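Local coordinates for protein 401aa long hypothetical glucose-1-phosphate thymidylyltransferase (Sulfolobus tokodaii, PDB 2GGO) that acts as a bifunctional enzyme in the synthesis of UDP-N-acetylglucosamine and UDP-N-acetylgalactosamine, probably transferring a nucleotidyl group to sugar 1-phosphates and also transferring an acetyl group, at residues 2-7 and 91-96; 221-226 and 278-283; 363-368 and 381-386. All blocks are in the same frame, centred on the assembly; numbering follows the deposited sequence.

How the contacts relate
Contact 1 lies in the core of the nucleotidyltransferase part, contact 2 where the last helix of that part meets the hexapeptide-repeat beta-helix, and contact 3 on the coils near the C-terminal end of the same beta-helix. They follow one another along the chain and none touches another; the centres of contacts 1 and 3 are 44 Å apart, on opposite sides of the chain's centre. Contacts 1 and 3 both join parallel strands, but four backbone bonds and buried apolar packing, with one aromatic ring, carry contact 1, whereas exposed arginines and a close glycine corner mark contact 3. Contact 2 joins a helix to a turn and strand through side chains alone: one aspartate-tyrosine bond and leucine packing.

Contact 1. Residues 2-7 and 91-96; sequences KAFILA and DEALII
The carbonyl oxygen of L94 is gripped from strand 2-6 at two points: F4 N donates to L94 O at 2.6 Å, and the CA-H of A3 comes up to the same oxygen, A3 CA to L94 O being 3.0 Å. This is the parallel pairing of strands 2-6 and 92-97 in the middle of the mixed sheet of the GT-A-type nucleotidyltransferase fold. L94 N to K2 O, I96 N to F4 O and L6 N to I96 O complete the ladder, while the strand axes diverge by 27°. On its other edge strand 2-6 pairs with strand 48-53.

A3, I5, L94 and I96 share the face covered by helix 33-43. There I5 and I96 lie side by side and point the same way, with I5 CG1 3.7 Å from I96 CG1; I96 sets that branch between its backbone N and carbonyl carbon (chi1 68°), which brings it beside its neighbour. F4, A93 and I95 occupy the opposite face. A93 CB meets the edge of the F4 ring, 3.7 Å from F4 CD2, and I95 CD1 reaches the same F4 CD2 obliquely at 3.8 Å. An alanine in place of F4 would keep CB near I95 CD1 but is likely to open a gap beside A93 CB and leave the end of I95 without its aromatic neighbour.

At the N-terminal end of the ladder K2 is salt-bridged to D48 and E92 to K162. Towards the other end L6 approaches Y97 and T80, which probably bind N-acetylglucosamine 1-phosphate, and L6 CD1 rests 3.9 Å from I95 CG2.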
loop_
_atom_site.group_PDB
_atom_site.type_symbol
_atom_site.label_atom_id
_atom_site.label_comp_id
_atom_site.label_asym_id
_atom_site.label_seq_id
_atom_site.Cartn_x
_atom_site.Cartn_y
_atom_site.Cartn_z
ATOM N N LYS A 2 -23.984 1.674 -5.895
ATOM C CA LYS A 2 -23.267 2.140 -4.708
ATOM C C LYS A 2 -21.976 1.356 -4.598
ATOM O O LYS A 2 -21.926 0.181 -4.975
ATOM C CB LYS A 2 -24.094 1.920 -3.455
ATOM C CG LYS A 2 -24.784 3.141 -2.947
ATOM C CD LYS A 2 -25.710 2.759 -1.777
ATOM C CE LYS A 2 -25.629 3.745 -0.605
ATOM N NZ LYS A 2 -26.574 4.912 -0.722
ATOM N N ALA A 3 -20.930 2.025 -4.102
ATOM C CA ALA A 3 -19.642 1.382 -3.864
ATOM C C ALA A 3 -19.337 1.447 -2.372
ATOM O O ALA A 3 -19.658 2.429 -1.710
ATOM C CB ALA A 3 -18.561 2.059 -4.665
ATOM N N PHE A 4 -18.758 0.372 -1.837
ATOM C CA PHE A 4 -18.267 0.339 -0.456
ATOM C C PHE A 4 -16.829 -0.047 -0.507
ATOM O O PHE A 4 -16.492 -1.087 -1.075
ATOM C CB PHE A 4 -19.050 -0.645 0.423
ATOM C CG PHE A 4 -20.486 -0.222 0.662
ATOM C CD1 PHE A 4 -20.856 0.432 1.844
ATOM C CD2 PHE A 4 -21.464 -0.442 -0.317
ATOM C CE1 PHE A 4 -22.193 0.847 2.057
ATOM C CE2 PHE A 4 -22.801 -0.014 -0.128
ATOM C CZ PHE A 4 -23.169 0.629 1.057
ATOM N N ILE A 5 -15.978 0.813 0.053
ATOM C CA ILE A 5 -14.540 0.513 0.234
ATOM C C ILE A 5 -14.320 0.055 1.667
ATOM O O ILE A 5 -14.649 0.777 2.595
ATOM C CB ILE A 5 -13.652 1.719 -0.084
ATOM C CG1 ILE A 5 -13.889 2.158 -1.522
ATOM C CG2 ILE A 5 -12.135 1.356 0.107
ATOM C CD1 ILE A 5 -13.489 3.592 -1.799
ATOM N N LEU A 6 -13.826 -1.167 1.838
ATOM C CA LEU A 6 -13.592 -1.718 3.157
ATOM C C LEU A 6 -12.145 -1.366 3.554
ATOM O O LEU A 6 -11.171 -1.932 3.025
ATOM C CB LEU A 6 -13.860 -3.220 3.165
ATOM C CG LEU A 6 -15.200 -3.703 2.567
ATOM C CD1 LEU A 6 -15.391 -5.215 2.653
ATOM C CD2 LEU A 6 -16.310 -3.005 3.208
ATOM N N ALA A 7 -12.051 -0.383 4.451
ATOM C CA ALA A 7 -10.797 0.214 4.911
ATOM C C ALA A 7 -10.714 0.201 6.442
ATOM O O ALA A 7 -10.276 1.176 7.057
ATOM C CB ALA A 7 -10.695 1.628 4.398
ATOM N N ASP A 91 -30.794 -3.727 -3.341
ATOM C CA ASP A 91 -30.443 -4.030 -4.739
ATOM C C ASP A 91 -28.993 -4.508 -4.820
ATOM O O ASP A 91 -28.704 -5.667 -4.499
ATOM C CB ASP A 91 -30.675 -2.835 -5.694
ATOM C CG ASP A 91 -31.689 -1.823 -5.152
ATOM O OD1 ASP A 91 -32.906 -2.168 -5.093
ATOM O OD2 ASP A 91 -31.257 -0.688 -4.781
ATOM N N GLU A 92 -28.094 -3.601 -5.216
ATOM C CA GLU A 92 -26.716 -3.947 -5.569
ATOM C C GLU A 92 -25.657 -3.006 -4.982
ATOM O O GLU A 92 -25.883 -1.799 -4.830
ATOM C CB GLU A 92 -26.545 -3.942 -7.085
ATOM C CG GLU A 92 -27.592 -4.653 -7.873
ATOM C CD GLU A 92 -27.485 -4.343 -9.336
ATOM O OE1 GLU A 92 -26.674 -4.977 -10.032
ATOM O OE2 GLU A 92 -28.223 -3.459 -9.804
ATOM N N ALA A 93 -24.482 -3.555 -4.694
ATOM C CA ALA A 93 -23.348 -2.717 -4.324
ATOM C C ALA A 93 -22.085 -3.298 -4.894
ATOM O O ALA A 93 -21.972 -4.522 -5.027
ATOM C CB ALA A 93 -23.241 -2.579 -2.834
ATOM N N LEU A 94 -21.174 -2.398 -5.291
ATOM C CA LEU A 94 -19.778 -2.728 -5.563
ATOM C C LEU A 94 -18.981 -2.601 -4.252
ATOM O O LEU A 94 -19.039 -1.571 -3.574
ATOM C CB LEU A 94 -19.203 -1.830 -6.651
ATOM C CG LEU A 94 -17.838 -2.269 -7.188
ATOM C CD1 LEU A 94 -17.942 -3.346 -8.209
ATOM C CD2 LEU A 94 -17.151 -1.111 -7.789
ATOM N N ILE A 95 -18.299 -3.691 -3.886
ATOM C CA ILE A 95 -17.513 -3.798 -2.665
ATOM C C ILE A 95 -16.061 -3.932 -3.106
ATOM O O ILE A 95 -15.735 -4.776 -3.954
ATOM C CB ILE A 95 -17.972 -5.028 -1.809
ATOM C CG1 ILE A 95 -19.117 -4.688 -0.855
ATOM C CG2 ILE A 95 -16.856 -5.546 -0.940
ATOM C CD1 ILE A 95 -20.200 -3.808 -1.404
ATOM N N ILE A 96 -15.192 -3.056 -2.618
ATOM C CA ILE A 96 -13.746 -3.277 -2.804
ATOM C C ILE A 96 -12.975 -3.159 -1.500
ATOM O O ILE A 96 -13.401 -2.459 -0.573
ATOM C CB ILE A 96 -13.084 -2.397 -3.882
ATOM C CG1 ILE A 96 -13.063 -0.944 -3.460
ATOM C CG2 ILE A 96 -13.734 -2.599 -5.276
ATOM C CD1 ILE A 96 -12.243 -0.152 -4.400
#

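Contact 2. Residues 221-226 and 278-283; sequences WALDNL and RPYTIL
L223 extends its CG away from its own backbone N (chi1 -179°) and Y280 swings its CG to the side opposite its carbonyl carbon (chi1 -64°); together these torsions bring L223 CD2 and the Y280 ring into contact, L223 CD2 to Y280 CD1 being 4.0 Å. Helix 212-225, the last helix of the nucleotidyltransferase part, thereby docks on the hexapeptide-repeat beta-helix at the corner leading into strand 281-283. That corner is a type II beta turn from R278 to T281, with Y280 at its third position in a left-handed backbone conformation. T281 OG1 fastens the turn by donating to R278 O at 2.7 Å, in the carbonyl plane and on a lone pair, backed by a weak backbone bond from T281 N.

The polar half of the contact is the hydroxyl of Y280, which donates to D224 OD1 at 2.9 Å through the syn lone pair of that oxygen. D224 OD2 lies nearly as close to Y280 OH, at 3.0 Å. The carboxylate sits at the edge of the ring, with its plane turned 81° from that of the ring, and K220 makes a cation-pi contact with the same tyrosine. The apolar half is L223, whose CD2 also reaches I282 CG1 at 3.9 Å as the two side chains slide past each other in opposite directions; P262 and Y264 close in on L223 from the neighbouring coil.

K244 adds a further tie, its NZ donating to the backbone oxygens of L223 and D224. D224, in the last turn of the helix, would probably feel the partial negative charge of the carbonyls there, and the Y280 hydroxyl, donating to D224 OD1, would probably stabilise the carboxylate's own charge.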
loop_
_atom_site.group_PDB
_atom_site.type_symbol
_atom_site.label_atom_id
_atom_site.label_comp_id
_atom_site.label_asym_id
_atom_site.label_seq_id
_atom_site.Cartn_x
_atom_site.Cartn_y
_atom_site.Cartn_z
ATOM N N TRP A 221 5.819 0.124 -9.901
ATOM C CA TRP A 221 4.844 0.003 -11.005
ATOM C C TRP A 221 4.292 1.353 -11.505
ATOM O O TRP A 221 4.347 1.685 -12.688
ATOM C CB TRP A 221 3.701 -0.922 -10.618
ATOM C CG TRP A 221 2.913 -1.271 -11.850
ATOM C CD1 TRP A 221 3.169 -2.294 -12.724
ATOM C CD2 TRP A 221 1.788 -0.551 -12.385
ATOM N NE1 TRP A 221 2.255 -2.265 -13.755
ATOM C CE2 TRP A 221 1.404 -1.203 -13.573
ATOM C CE3 TRP A 221 1.056 0.564 -11.960
ATOM C CZ2 TRP A 221 0.304 -0.775 -14.334
ATOM C CZ3 TRP A 221 0.003 0.991 -12.705
ATOM C CH2 TRP A 221 -0.373 0.331 -13.891
ATOM N N ALA A 222 3.744 2.134 -10.601
ATOM C CA ALA A 222 3.203 3.420 -10.955
ATOM C C ALA A 222 4.175 4.374 -11.653
ATOM O O ALA A 222 3.772 5.156 -12.529
ATOM C CB ALA A 222 2.589 4.094 -9.689
ATOM N N LEU A 223 5.432 4.374 -11.197
ATOM C CA LEU A 223 6.454 5.236 -11.762
ATOM C C LEU A 223 6.657 4.803 -13.198
ATOM O O LEU A 223 6.737 5.637 -14.118
ATOM C CB LEU A 223 7.770 5.154 -10.944
ATOM C CG LEU A 223 8.884 6.063 -11.463
ATOM C CD1 LEU A 223 8.371 7.466 -11.782
ATOM C CD2 LEU A 223 10.003 6.097 -10.441
ATOM N N ASP A 224 6.679 3.496 -13.401
ATOM C CA ASP A 224 6.850 2.988 -14.751
ATOM C C ASP A 224 5.667 3.339 -15.657
ATOM O O ASP A 224 5.854 3.801 -16.790
ATOM C CB ASP A 224 7.052 1.486 -14.714
ATOM C CG ASP A 224 8.449 1.100 -14.280
ATOM O OD1 ASP A 224 9.394 1.893 -14.472
ATOM O OD2 ASP A 224 8.610 -0.021 -13.769
ATOM N N ASN A 225 4.461 3.155 -15.137
ATOM C CA ASN A 225 3.285 3.070 -15.983
ATOM C C ASN A 225 2.390 4.275 -15.997
ATOM O O ASN A 225 1.819 4.583 -17.045
ATOM C CB ASN A 225 2.494 1.834 -15.623
ATOM C CG ASN A 225 3.175 0.571 -16.071
ATOM O OD1 ASN A 225 3.952 -0.052 -15.329
ATOM N ND2 ASN A 225 2.908 0.181 -17.310
ATOM N N LEU A 226 2.253 4.977 -14.871
ATOM C CA LEU A 226 1.238 6.009 -14.825
ATOM C C LEU A 226 1.698 7.419 -15.126
ATOM O O LEU A 226 0.855 8.301 -15.241
ATOM C CB LEU A 226 0.460 5.974 -13.507
ATOM C CG LEU A 226 -0.105 4.623 -13.069
ATOM C CD1 LEU A 226 -0.636 4.746 -11.640
ATOM C CD2 LEU A 226 -1.194 4.080 -14.016
ATOM N N ARG A 278 19.053 7.590 -7.798
ATOM C CA ARG A 278 19.218 6.432 -8.635
ATOM C C ARG A 278 17.854 5.863 -8.954
ATOM O O ARG A 278 16.868 6.246 -8.313
ATOM C CB ARG A 278 20.097 5.377 -7.958
ATOM C CG ARG A 278 21.608 5.715 -8.030
ATOM C CD ARG A 278 22.411 4.904 -7.021
ATOM N NE ARG A 278 22.347 3.513 -7.419
ATOM C CZ ARG A 278 22.629 2.479 -6.620
ATOM N NH1 ARG A 278 22.932 2.671 -5.340
ATOM N NH2 ARG A 278 22.557 1.248 -7.091
ATOM N N PRO A 279 17.795 4.935 -9.919
ATOM C CA PRO A 279 16.498 4.380 -10.352
ATOM C C PRO A 279 15.553 3.990 -9.213
ATOM O O PRO A 279 15.934 3.296 -8.236
ATOM C CB PRO A 279 16.916 3.146 -11.164
ATOM C CG PRO A 279 18.225 3.604 -11.839
ATOM C CD PRO A 279 18.934 4.364 -10.701
ATOM N N TYR A 280 14.315 4.406 -9.379
ATOM C CA TYR A 280 13.179 4.104 -8.496
ATOM C C TYR A 280 13.214 4.894 -7.218
ATOM O O TYR A 280 12.678 4.474 -6.220
ATOM C CB TYR A 280 12.955 2.600 -8.305
ATOM C CG TYR A 280 12.589 1.986 -9.626
ATOM C CD1 TYR A 280 11.356 2.302 -10.236
ATOM C CD2 TYR A 280 13.491 1.158 -10.311
ATOM C CE1 TYR A 280 11.004 1.768 -11.492
ATOM C CE2 TYR A 280 13.162 0.618 -11.566
ATOM C CZ TYR A 280 11.914 0.941 -12.149
ATOM O OH TYR A 280 11.583 0.421 -13.385
ATOM N N THR A 281 13.795 6.091 -7.304
ATOM C CA THR A 281 13.749 7.054 -6.230
ATOM C C THR A 281 12.415 7.763 -6.357
ATOM O O THR A 281 12.162 8.363 -7.366
ATOM C CB THR A 281 14.889 8.048 -6.335
ATOM O OG1 THR A 281 16.115 7.370 -5.978
ATOM C CG2 THR A 281 14.663 9.223 -5.357
ATOM N N ILE A 282 11.605 7.702 -5.315
ATOM C CA ILE A 282 10.296 8.329 -5.308
ATOM C C ILE A 282 10.215 9.282 -4.147
ATOM O O ILE A 282 10.149 8.871 -3.006
ATOM C CB ILE A 282 9.135 7.209 -5.279
ATOM C CG1 ILE A 282 9.092 6.490 -6.659
ATOM C CG2 ILE A 282 7.723 7.760 -4.865
ATOM C CD1 ILE A 282 9.196 4.963 -6.469
ATOM N N LEU A 283 10.260 10.583 -4.405
ATOM C CA LEU A 283 10.116 11.490 -3.278
ATOM C C LEU A 283 8.730 12.041 -3.358
ATOM O O LEU A 283 8.476 12.809 -4.307
ATOM C CB LEU A 283 11.111 12.654 -3.403
ATOM C CG LEU A 283 12.513 12.083 -3.674
ATOM C CD1 LEU A 283 13.493 13.163 -4.235
ATOM C CD2 LEU A 283 13.019 11.488 -2.410
#

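Contact 3. Residues 363-368 and 381-386; sequences VRTGIN and ARIYPG
Segments 363-368 and 381-386 run almost in step, their end-to-end directions 4° apart, and lie eighteen residues apart in register, three hexapeptides, as successive coils of a left-handed parallel beta-helix do. R364 pairs with R382 and T365 with I383. G366 N donates to I383 O at 2.6 Å and G386 N to I367 O at 2.7 Å, whereas R364 N to A381 O is a weak bond of 3.4 Å. The coils come so close at the corner that a CB on G366 would clash with P385 N and I383 O. Beyond it G386 CA makes a CH...O contact of 3.3 Å with N368 O.

V363 and A381 are buried, V363 CG2 being 4.0 Å from A381 CB, while T365 and I383 share one face of the strand pair and T365 OG1 is bound to G324 and T327. R364 and R382 take the exposed face. R382 bends at chi2 (-62°) and sets one face of its guanidinium against R364 CB, off-centre, with R382 NE 3.3 Å from R364 CB; its NH1 donates to A381 O from above the carbonyl plane and to H362 O. These two backbone oxygens would probably ease the nearness of two positive charges, which the 4.8 Å separation of R364 NE and R382 NH2 already limits.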
loop_
_atom_site.group_PDB
_atom_site.type_symbol
_atom_site.label_atom_id
_atom_site.label_comp_id
_atom_site.label_asym_id
_atom_site.label_seq_id
_atom_site.Cartn_x
_atom_site.Cartn_y
_atom_site.Cartn_z
ATOM N N VAL A 363 10.045 10.211 12.850
ATOM C CA VAL A 363 11.354 9.784 13.277
ATOM C C VAL A 363 12.501 10.767 13.099
ATOM O O VAL A 363 12.635 11.497 12.076
ATOM C CB VAL A 363 11.660 8.328 12.712
ATOM C CG1 VAL A 363 13.172 7.963 12.818
ATOM C CG2 VAL A 363 10.902 7.359 13.400
ATOM N N ARG A 364 13.425 10.781 14.071
ATOM C CA ARG A 364 14.629 11.646 13.945
ATOM C C ARG A 364 15.814 10.743 14.244
ATOM O O ARG A 364 15.805 10.107 15.244
ATOM C CB ARG A 364 14.579 12.880 14.898
ATOM C CG ARG A 364 15.882 13.765 14.718
ATOM C CD ARG A 364 15.897 15.210 15.372
ATOM N NE ARG A 364 15.096 16.237 14.658
ATOM C CZ ARG A 364 15.486 16.978 13.592
ATOM N NH1 ARG A 364 16.697 16.811 13.012
ATOM N NH2 ARG A 364 14.633 17.893 13.091
ATOM N N THR A 365 16.790 10.586 13.347
ATOM C CA THR A 365 17.898 9.707 13.793
ATOM C C THR A 365 19.023 10.650 14.167
ATOM O O THR A 365 19.146 11.699 13.574
ATOM C CB THR A 365 18.384 8.824 12.715
ATOM O OG1 THR A 365 18.844 9.727 11.669
ATOM C CG2 THR A 365 17.261 8.131 12.093
ATOM N N GLY A 366 19.819 10.359 15.196
ATOM C CA GLY A 366 21.039 11.095 15.392
ATOM C C GLY A 366 22.072 10.991 14.300
ATOM O O GLY A 366 21.860 10.142 13.429
ATOM N N ILE A 367 23.071 11.887 14.227
ATOM C CA ILE A 367 24.267 11.587 13.318
ATOM C C ILE A 367 24.842 10.196 13.391
ATOM O O ILE A 367 24.932 9.600 14.489
ATOM C CB ILE A 367 25.436 12.553 13.451
ATOM C CG1 ILE A 367 25.865 12.492 14.966
ATOM C CG2 ILE A 367 24.928 13.879 13.251
ATOM C CD1 ILE A 367 27.242 13.317 15.387
ATOM N N ASN A 368 25.304 9.700 12.245
ATOM C CA ASN A 368 26.132 8.488 12.186
ATOM C C ASN A 368 25.438 7.300 12.720
ATOM O O ASN A 368 26.063 6.422 13.296
ATOM C CB ASN A 368 27.360 8.706 13.066
ATOM C CG ASN A 368 28.554 8.148 12.480
ATOM O OD1 ASN A 368 28.550 7.660 11.338
ATOM N ND2 ASN A 368 29.685 8.285 13.197
ATOM N N ALA A 381 9.985 7.655 16.877
ATOM C CA ALA A 381 11.168 7.043 17.577
ATOM C C ALA A 381 12.368 8.025 17.564
ATOM O O ALA A 381 12.486 8.887 16.736
ATOM C CB ALA A 381 11.557 5.752 16.962
ATOM N N ARG A 382 13.246 7.901 18.556
ATOM C CA ARG A 382 14.454 8.706 18.590
ATOM C C ARG A 382 15.618 7.755 18.775
ATOM O O ARG A 382 15.657 6.923 19.714
ATOM C CB ARG A 382 14.410 9.754 19.708
ATOM C CG ARG A 382 13.422 10.901 19.494
ATOM C CD ARG A 382 13.840 11.674 18.211
ATOM N NE ARG A 382 13.110 12.926 17.891
ATOM C CZ ARG A 382 11.947 12.993 17.209
ATOM N NH1 ARG A 382 11.325 11.876 16.795
ATOM N NH2 ARG A 382 11.389 14.188 16.955
ATOM N N ILE A 383 16.539 7.853 17.846
ATOM C CA ILE A 383 17.759 7.049 17.749
ATOM C C ILE A 383 18.992 7.896 18.058
ATOM O O ILE A 383 19.415 8.814 17.294
ATOM C CB ILE A 383 17.934 6.390 16.365
ATOM C CG1 ILE A 383 16.609 5.779 15.786
ATOM C CG2 ILE A 383 19.090 5.326 16.426
ATOM C CD1 ILE A 383 15.951 4.625 16.708
ATOM N N TYR A 384 19.596 7.485 19.146
ATOM C CA TYR A 384 20.796 8.143 19.711
ATOM C C TYR A 384 21.914 8.143 18.692
ATOM O O TYR A 384 22.064 7.188 17.968
ATOM C CB TYR A 384 21.229 7.428 20.981
ATOM C CG TYR A 384 22.207 8.214 21.865
ATOM C CD1 TYR A 384 21.841 9.390 22.481
ATOM C CD2 TYR A 384 23.519 7.768 22.057
ATOM C CE1 TYR A 384 22.758 10.102 23.261
ATOM C CE2 TYR A 384 24.445 8.484 22.820
ATOM C CZ TYR A 384 24.050 9.646 23.425
ATOM O OH TYR A 384 24.934 10.413 24.207
ATOM N N PRO A 385 22.650 9.265 18.590
ATOM C CA PRO A 385 23.758 9.466 17.696
ATOM C C PRO A 385 24.708 8.270 17.735
ATOM O O PRO A 385 25.115 7.796 18.812
ATOM C CB PRO A 385 24.443 10.641 18.342
ATOM C CG PRO A 385 23.314 11.501 18.751
ATOM C CD PRO A 385 22.439 10.472 19.424
ATOM N N GLY A 386 25.162 7.832 16.567
ATOM C CA GLY A 386 26.058 6.657 16.553
ATOM C C GLY A 386 25.455 5.297 16.850
ATOM O O GLY A 386 26.178 4.330 16.816
#